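Local coordinates for uncharacterized protein (Pseudomonas aeruginosa, PDB 4E72) that is of unknown function but belongs to the DUF3298 family and is probably an exported lipoprotein, at residues A[98-103]-A[179-184]; A[119-124]-A[128-133]. All blocks are in the same frame, centred on the assembly; numbering follows the deposited sequence.

Interaction 1: A[98-103]-A[179-184]; sequences LVIIEL and HVALTF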
ATOM      1  N   LEU A  98      -6.184  -9.163  12.800  1.00 37.38           N
ATOM      2  CA  LEU A  98      -6.015  -8.396  11.562  1.00 35.32           C
ATOM      3  C   LEU A  98      -4.681  -8.701  10.885  1.00 38.88           C
ATOM      4  O   LEU A  98      -3.680  -8.892  11.574  1.00 38.04           O
ATOM      5  CB  LEU A  98      -6.092  -6.874  11.798  1.00 34.45           C
ATOM      6  CG  LEU A  98      -7.318  -6.247  12.482  1.00 40.12           C
ATOM      7  CD1 LEU A  98      -7.218  -4.737  12.406  1.00 40.57           C
ATOM      8  CD2 LEU A  98      -8.612  -6.664  11.830  1.00 42.11           C
ATOM      9  N   VAL A  99      -4.666  -8.725   9.536  1.00 35.34           N
ATOM     10  CA  VAL A  99      -3.425  -8.895   8.756  1.00 34.57           C
ATOM     11  C   VAL A  99      -3.256  -7.623   7.941  1.00 35.86           C
ATOM     12  O   VAL A  99      -4.145  -7.296   7.165  1.00 35.34           O
ATOM     13  CB  VAL A  99      -3.354 -10.172   7.862  1.00 37.92           C
ATOM     14  CG1 VAL A  99      -1.940 -10.377   7.311  1.00 37.41           C
ATOM     15  CG2 VAL A  99      -3.801 -11.406   8.621  1.00 38.59           C
ATOM     16  N   ILE A 100      -2.180  -6.862   8.173  1.00 32.15           N
ATOM     17  CA  ILE A 100      -1.943  -5.627   7.423  1.00 30.94           C
ATOM     18  C   ILE A 100      -0.866  -5.923   6.392  1.00 32.67           C
ATOM     19  O   ILE A 100       0.270  -6.169   6.754  1.00 31.95           O
ATOM     20  CB  ILE A 100      -1.615  -4.372   8.286  1.00 33.88           C
ATOM     21  CG1 ILE A 100      -2.491  -4.219   9.548  1.00 35.23           C
ATOM     22  CG2 ILE A 100      -1.538  -3.084   7.415  1.00 33.86           C
ATOM     23  CD1 ILE A 100      -4.025  -4.271   9.416  1.00 48.09           C
ATOM     24  N   ILE A 101      -1.258  -5.995   5.128  1.00 30.51           N
ATOM     25  CA  ILE A 101      -0.371  -6.280   4.006  1.00 30.88           C
ATOM     26  C   ILE A 101      -0.031  -4.973   3.323  1.00 33.82           C
ATOM     27  O   ILE A 101      -0.937  -4.217   2.971  1.00 31.78           O
ATOM     28  CB  ILE A 101      -0.996  -7.311   3.013  1.00 34.23           C
ATOM     29  CG1 ILE A 101      -1.204  -8.683   3.722  1.00 35.71           C
ATOM     30  CG2 ILE A 101      -0.101  -7.482   1.762  1.00 34.31           C
ATOM     31  CD1 ILE A 101      -2.180  -9.591   3.065  1.00 40.36           C
ATOM     32  N   GLU A 102       1.277  -4.702   3.169  1.00 30.78           N
ATOM     33  CA  GLU A 102       1.775  -3.524   2.453  1.00 29.78           C
ATOM     34  C   GLU A 102       2.210  -3.936   1.049  1.00 32.88           C
ATOM     35  O   GLU A 102       2.935  -4.932   0.881  1.00 30.93           O
ATOM     36  CB  GLU A 102       2.918  -2.824   3.200  1.00 30.90           C
ATOM     37  CG  GLU A 102       3.045  -1.377   2.742  1.00 46.74           C
ATOM     38  CD  GLU A 102       4.090  -0.479   3.380  1.00 68.32           C
ATOM     39  OE1 GLU A 102       4.377  -0.627   4.591  1.00 57.32           O
ATOM     40  OE2 GLU A 102       4.570   0.431   2.667  1.00 56.47           O
ATOM     41  N   LEU A 103       1.758  -3.157   0.044  1.00 29.43           N
ATOM     42  CA  LEU A 103       2.016  -3.382  -1.377  1.00 28.62           C
ATOM     43  C   LEU A 103       2.932  -2.324  -1.967  1.00 30.60           C
ATOM     44  O   LEU A 103       2.750  -1.141  -1.696  1.00 29.24           O
ATOM     45  CB  LEU A 103       0.686  -3.378  -2.153  1.00 29.43           C
ATOM     46  CG  LEU A 103      -0.464  -4.200  -1.546  1.00 34.04           C
ATOM     47  CD1 LEU A 103      -1.781  -3.658  -1.985  1.00 33.98           C
ATOM     48  CD2 LEU A 103      -0.335  -5.686  -1.891  1.00 35.16           C
ATOM     49  N   HIS A 179      -5.007   4.932   0.774  1.00 25.85           N
ATOM     50  CA  HIS A 179      -4.192   3.968   1.552  1.00 24.18           C
ATOM     51  C   HIS A 179      -4.174   4.274   3.034  1.00 29.83           C
ATOM     52  O   HIS A 179      -3.411   5.117   3.518  1.00 30.93           O
ATOM     53  CB  HIS A 179      -2.742   3.907   1.017  1.00 24.75           C
ATOM     54  CG  HIS A 179      -2.617   4.071  -0.477  1.00 27.34           C
ATOM     55  ND1 HIS A 179      -3.298   3.233  -1.362  1.00 28.55           N
ATOM     56  CD2 HIS A 179      -1.844   4.922  -1.187  1.00 29.80           C
ATOM     57  CE1 HIS A 179      -2.944   3.622  -2.571  1.00 28.74           C
ATOM     58  NE2 HIS A 179      -2.030   4.603  -2.524  1.00 29.52           N
ATOM     59  N   VAL A 180      -5.010   3.540   3.760  1.00 27.37           N
ATOM     60  CA  VAL A 180      -5.226   3.680   5.190  1.00 26.80           C
ATOM     61  C   VAL A 180      -4.976   2.335   5.815  1.00 29.14           C
ATOM     62  O   VAL A 180      -5.608   1.372   5.403  1.00 28.69           O
ATOM     63  CB  VAL A 180      -6.680   4.185   5.481  1.00 31.02           C
ATOM     64  CG1 VAL A 180      -6.987   4.216   6.992  1.00 31.15           C
ATOM     65  CG2 VAL A 180      -6.948   5.550   4.852  1.00 30.54           C
ATOM     66  N   ALA A 181      -4.094   2.256   6.822  1.00 25.84           N
ATOM     67  CA  ALA A 181      -3.838   0.989   7.494  1.00 26.34           C
ATOM     68  C   ALA A 181      -4.144   1.056   8.982  1.00 33.20           C
ATOM     69  O   ALA A 181      -3.798   2.045   9.651  1.00 33.68           O
ATOM     70  CB  ALA A 181      -2.416   0.560   7.284  1.00 26.69           C
ATOM     71  N   LEU A 182      -4.794  -0.020   9.505  1.00 29.30           N
ATOM     72  CA  LEU A 182      -5.111  -0.150  10.910  1.00 30.41           C
ATOM     73  C   LEU A 182      -3.868  -0.691  11.644  1.00 36.45           C
ATOM     74  O   LEU A 182      -3.858  -1.820  12.145  1.00 37.30           O
ATOM     75  CB  LEU A 182      -6.357  -1.037  11.134  1.00 31.35           C
ATOM     76  CG  LEU A 182      -7.730  -0.458  10.687  1.00 36.16           C
ATOM     77  CD1 LEU A 182      -8.836  -1.485  10.892  1.00 36.20           C
ATOM     78  CD2 LEU A 182      -8.092   0.828  11.466  1.00 38.57           C
ATOM     79  N   THR A 183      -2.796   0.127  11.685  1.00 32.18           N
ATOM     80  CA  THR A 183      -1.552  -0.239  12.359  1.00 32.28           C
ATOM     81  C   THR A 183      -1.804  -0.165  13.898  1.00 36.63           C
ATOM     82  O   THR A 183      -2.814   0.394  14.359  1.00 33.90           O
ATOM     83  CB  THR A 183      -0.377   0.584  11.818  1.00 37.47           C
ATOM     84  OG1 THR A 183      -0.802   1.924  11.619  1.00 39.68           O
ATOM     85  CG2 THR A 183       0.136   0.046  10.489  1.00 28.96           C
ATOM     86  N   PHE A 184      -0.967  -0.845  14.663  1.00 34.65           N
ATOM     87  CA  PHE A 184      -1.182  -0.985  16.105  1.00 36.12           C
ATOM     88  C   PHE A 184      -0.985   0.331  16.887  1.00 39.87           C
ATOM     89  O   PHE A 184      -1.783   0.612  17.771  1.00 36.95           O
ATOM     90  CB  PHE A 184      -0.287  -2.091  16.680  1.00 38.52           C
ATOM     91  CG  PHE A 184      -0.496  -2.385  18.140  1.00 41.81           C
ATOM     92  CD1 PHE A 184      -1.434  -3.325  18.551  1.00 45.63           C
ATOM     93  CD2 PHE A 184       0.270  -1.745  19.113  1.00 45.75           C
ATOM     94  CE1 PHE A 184      -1.646  -3.580  19.913  1.00 47.70           C
ATOM     95  CE2 PHE A 184       0.064  -2.007  20.477  1.00 49.25           C
ATOM     96  CZ  PHE A 184      -0.893  -2.925  20.867  1.00 47.54           C
TER

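Interaction 2: A[119-124]-A[128-133]; sequences GFINYD and HKVLSL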
ATOM      1  N   GLY A 119       0.317   0.609  -1.559  1.00 28.86           N
ATOM      2  CA  GLY A 119      -1.047   0.220  -1.210  1.00 28.66           C
ATOM      3  C   GLY A 119      -1.110  -0.588   0.074  1.00 30.60           C
ATOM      4  O   GLY A 119      -0.086  -1.072   0.587  1.00 27.81           O
ATOM      5  N   PHE A 120      -2.313  -0.715   0.615  1.00 27.47           N
ATOM      6  CA  PHE A 120      -2.533  -1.527   1.817  1.00 26.61           C
ATOM      7  C   PHE A 120      -3.664  -2.510   1.589  1.00 33.61           C
ATOM      8  O   PHE A 120      -4.576  -2.250   0.796  1.00 32.72           O
ATOM      9  CB  PHE A 120      -2.875  -0.657   3.043  1.00 26.35           C
ATOM     10  CG  PHE A 120      -1.773   0.197   3.610  1.00 26.83           C
ATOM     11  CD1 PHE A 120      -0.568  -0.374   4.028  1.00 30.57           C
ATOM     12  CD2 PHE A 120      -1.972   1.553   3.839  1.00 27.10           C
ATOM     13  CE1 PHE A 120       0.445   0.416   4.590  1.00 30.82           C
ATOM     14  CE2 PHE A 120      -0.967   2.338   4.417  1.00 29.74           C
ATOM     15  CZ  PHE A 120       0.241   1.769   4.774  1.00 28.60           C
ATOM     16  N   ILE A 121      -3.604  -3.626   2.297  1.00 31.68           N
ATOM     17  CA  ILE A 121      -4.686  -4.591   2.452  1.00 31.60           C
ATOM     18  C   ILE A 121      -4.901  -4.692   3.970  1.00 34.86           C
ATOM     19  O   ILE A 121      -3.950  -4.948   4.707  1.00 34.12           O
ATOM     20  CB  ILE A 121      -4.446  -5.977   1.803  1.00 35.03           C
ATOM     21  CG1 ILE A 121      -4.112  -5.883   0.294  1.00 36.26           C
ATOM     22  CG2 ILE A 121      -5.647  -6.926   2.090  1.00 34.98           C
ATOM     23  CD1 ILE A 121      -3.587  -7.214  -0.336  1.00 40.41           C
ATOM     24  N   ASN A 122      -6.117  -4.446   4.434  1.00 32.00           N
ATOM     25  CA  ASN A 122      -6.497  -4.616   5.841  1.00 32.01           C
ATOM     26  C   ASN A 122      -7.440  -5.819   5.899  1.00 35.51           C
ATOM     27  O   ASN A 122      -8.619  -5.690   5.627  1.00 36.18           O
ATOM     28  CB  ASN A 122      -7.139  -3.356   6.426  1.00 29.43           C
ATOM     29  CG  ASN A 122      -6.214  -2.190   6.482  1.00 40.91           C
ATOM     30  OD1 ASN A 122      -5.539  -1.974   7.494  1.00 34.32           O
ATOM     31  ND2 ASN A 122      -6.146  -1.429   5.382  1.00 27.39           N
ATOM     32  N   TYR A 123      -6.894  -6.996   6.138  1.00 33.01           N
ATOM     33  CA  TYR A 123      -7.680  -8.219   6.164  1.00 32.99           C
ATOM     34  C   TYR A 123      -8.077  -8.619   7.585  1.00 36.45           C
ATOM     35  O   TYR A 123      -7.210  -8.899   8.416  1.00 37.77           O
ATOM     36  CB  TYR A 123      -6.896  -9.353   5.488  1.00 32.91           C
ATOM     37  CG  TYR A 123      -7.733 -10.595   5.291  1.00 33.32           C
ATOM     38  CD1 TYR A 123      -8.594 -10.713   4.202  1.00 35.39           C
ATOM     39  CD2 TYR A 123      -7.649 -11.663   6.180  1.00 34.17           C
ATOM     40  CE1 TYR A 123      -9.379 -11.850   4.022  1.00 37.75           C
ATOM     41  CE2 TYR A 123      -8.442 -12.803   6.018  1.00 36.00           C
ATOM     42  CZ  TYR A 123      -9.307 -12.889   4.938  1.00 43.35           C
ATOM     43  OH  TYR A 123     -10.054 -14.018   4.732  1.00 47.91           O
ATOM     44  N   ASP A 124      -9.386  -8.669   7.855  1.00 33.67           N
ATOM     45  CA  ASP A 124      -9.927  -9.100   9.154  1.00 35.26           C
ATOM     46  C   ASP A 124     -10.211 -10.607   9.120  1.00 40.64           C
ATOM     47  O   ASP A 124     -11.028 -11.072   8.329  1.00 39.42           O
ATOM     48  CB  ASP A 124     -11.192  -8.308   9.504  1.00 38.03           C
ATOM     49  CG  ASP A 124     -11.808  -8.581  10.878  1.00 57.16           C
ATOM     50  OD1 ASP A 124     -11.084  -9.089  11.782  1.00 60.18           O
ATOM     51  OD2 ASP A 124     -12.980  -8.236  11.070  1.00 67.12           O
ATOM     52  N   HIS A 128     -13.220 -12.673   7.809  1.00 49.55           N
ATOM     53  CA  HIS A 128     -12.670 -13.212   6.543  1.00 48.27           C
ATOM     54  C   HIS A 128     -13.000 -12.200   5.434  1.00 49.64           C
ATOM     55  O   HIS A 128     -13.626 -12.517   4.425  1.00 49.68           O
ATOM     56  CB  HIS A 128     -13.178 -14.637   6.222  1.00 50.50           C
ATOM     57  CG  HIS A 128     -13.106 -15.579   7.382  1.00 55.41           C
ATOM     58  ND1 HIS A 128     -11.916 -16.186   7.748  1.00 57.59           N
ATOM     59  CD2 HIS A 128     -14.083 -15.980   8.228  1.00 58.22           C
ATOM     60  CE1 HIS A 128     -12.208 -16.945   8.793  1.00 58.27           C
ATOM     61  NE2 HIS A 128     -13.499 -16.852   9.120  1.00 59.21           N
ATOM     62  N   LYS A 129     -12.588 -10.950   5.669  1.00 43.37           N
ATOM     63  CA  LYS A 129     -12.918  -9.803   4.840  1.00 40.84           C
ATOM     64  C   LYS A 129     -11.785  -8.783   4.758  1.00 40.37           C
ATOM     65  O   LYS A 129     -11.141  -8.499   5.764  1.00 38.22           O
ATOM     66  CB  LYS A 129     -14.133  -9.125   5.507  1.00 42.38           C
ATOM     67  CG  LYS A 129     -14.835  -8.038   4.709  1.00 61.98           C
ATOM     68  CD  LYS A 129     -15.980  -7.444   5.531  1.00 67.99           C
ATOM     69  CE  LYS A 129     -16.769  -6.410   4.777  1.00 75.47           C
ATOM     70  NZ  LYS A 129     -18.151  -6.290   5.316  1.00 86.99           N
ATOM     71  N   VAL A 130     -11.642  -8.154   3.592  1.00 35.04           N
ATOM     72  CA  VAL A 130     -10.784  -6.992   3.373  1.00 34.90           C
ATOM     73  C   VAL A 130     -11.620  -5.795   3.821  1.00 40.41           C
ATOM     74  O   VAL A 130     -12.746  -5.637   3.350  1.00 40.85           O
ATOM     75  CB  VAL A 130     -10.313  -6.859   1.891  1.00 38.07           C
ATOM     76  CG1 VAL A 130      -9.623  -5.513   1.646  1.00 36.66           C
ATOM     77  CG2 VAL A 130      -9.381  -7.997   1.514  1.00 38.23           C
ATOM     78  N   LEU A 131     -11.094  -4.966   4.714  1.00 37.49           N
ATOM     79  CA  LEU A 131     -11.818  -3.781   5.174  1.00 37.34           C
ATOM     80  C   LEU A 131     -11.475  -2.550   4.332  1.00 40.73           C
ATOM     81  O   LEU A 131     -10.302  -2.221   4.133  1.00 41.23           O
ATOM     82  CB  LEU A 131     -11.519  -3.481   6.646  1.00 37.67           C
ATOM     83  CG  LEU A 131     -11.645  -4.636   7.642  1.00 43.30           C
ATOM     84  CD1 LEU A 131     -10.973  -4.286   8.941  1.00 43.34           C
ATOM     85  CD2 LEU A 131     -13.113  -5.042   7.868  1.00 44.95           C
ATOM     86  N   SER A 132     -12.511  -1.902   3.807  1.00 35.83           N
ATOM     87  CA  SER A 132     -12.434  -0.631   3.086  1.00 34.14           C
ATOM     88  C   SER A 132     -12.496   0.483   4.159  1.00 40.03           C
ATOM     89  O   SER A 132     -12.772   0.184   5.342  1.00 39.27           O
ATOM     90  CB  SER A 132     -13.601  -0.528   2.105  1.00 36.72           C
ATOM     91  OG  SER A 132     -14.831  -0.638   2.812  1.00 40.25           O
ATOM     92  N   LEU A 133     -12.258   1.746   3.784  1.00 37.82           N
ATOM     93  CA  LEU A 133     -12.360   2.836   4.761  1.00 38.26           C
ATOM     94  C   LEU A 133     -13.766   2.870   5.341  1.00 43.23           C
ATOM     95  O   LEU A 133     -13.920   3.041   6.551  1.00 43.39           O
ATOM     96  CB  LEU A 133     -11.977   4.217   4.182  1.00 37.66           C
ATOM     97  CG  LEU A 133     -11.982   5.417   5.188  1.00 41.40           C
ATOM     98  CD1 LEU A 133     -11.031   5.182   6.402  1.00 39.65           C
ATOM     99  CD2 LEU A 133     -11.657   6.721   4.483  1.00 43.48           C
TER
HETATM  100  O   HOH W   1      -8.082  -2.640   3.044  1.00 37.49           O

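Interaction 1: A[98-103]-A[179-184]
Ile100 meets Ala181 and Leu182 with both arms of its side chain, and no hydrogen bond crosses between strand 98-103 and segment 179-184. Its CB points toward the opposing segment and splits there. The CG2 branch runs to the methyl of Ala181, CG2 to CB 3.8 Å. The other arm leaves with CG1 beside the backbone N (chi1 -43°), which carries it to Leu182. There CG1 lies 3.8 Å from the Leu182 carbonyl O. The tip CD1 rests against that same oxygen at 3.7 Å. CD1 also comes within 4.3 Å of Leu182 CB. These are packing contacts; the oxygen is satisfied by NE2 of His95. Farther along, Leu98 reaches across with one methyl, and its CD1 sits 3.9 Å from CD1 of Leu182 and almost as near to Leu182 CB, the two side chains crossing at a slant. The chain reverses at Leu182 in an inverse gamma turn, closed by a weak bond of 3.0 Å from Thr183 N to Ala181 O. All four touching residues are buried. The arrangement is that of two sheets meeting through apolar side chains, the mixed sheet of strand 98-108 against the small antiparallel sheet that strand 179-181 edges.

Interaction 2: A[119-124]-A[128-133]
Tyr123 lays its ring alongside the backbone of His128 and Lys129, with Val130 beside it, and this is a closely packed part of the contact. CG of Tyr123 stands anti to the backbone N (chi1 -171°), which sends the ring along the neighbouring strand: CD1 comes 3.7 Å from the Lys129 carbonyl O, and the hydroxyl OH ends 3.3 Å from His128 CA. Val130 CG2 touches the ring in its plane at the CD1 edge and also meets Ile121 CG2, 3.9 Å away, so one methyl fills the angle between two side chains. Helix 44-54 covers this face through Leu44 and Ile47. Asn122 O receives a nearly straight bond from Leu131 N (2.7 Å, 173° at the hydrogen), and Asp124 N donates a second, less straight bond to Lys129 O. These bonds close the beta hairpin of strands 115-124 and 129-130, with Tyr123 and Val130 as a non-hydrogen-bonded pair. At the turn the hairpin has a G1 beta bulge, with His128 and Lys129 together set against Asp124: Asp124 O takes a bond of 3.1 Å from Lys129 N and a weak one from His128 N. At Leu131 the chains begin to separate, and a water links them, accepting from Asn122 N and donating to Leu131 O. Leu131 brings CG and both methyls to about 4.1 Å from Asp124 CB, an apolar contact between buried residues. The exposed side begins at Lys129, whose extended chain makes no close side-chain contact with the opposite strand. His128 is exposed too, yet its ND1 and the Tyr123 hydroxyl both hydrogen-bond to OE2 of Glu41.

How the interactions relate
The two contacts lie about 7 Å apart, centre to centre, and both reach the mixed sheet, through the antiparallel neighbours 98-108 and 115-124. In chain order, strand 98-108 comes first, the hairpin of interaction 2 follows, and segment 179-184 comes last, which nests interaction 2 inside the loop closed by interaction 1. Probable backbone hydrogen bonds tie them directly, Val99 N to Tyr123 O and Ile101 O to Ile121 N. Asn122 is the second tie: it packs on Ile100 and Ala181, and its amide hydrogen-bonds to Val180 O and Leu182 N. One side chain of the large sheet thus bonds to the edge strand of the small one, joining the two sheets by polar as well as apolar contacts.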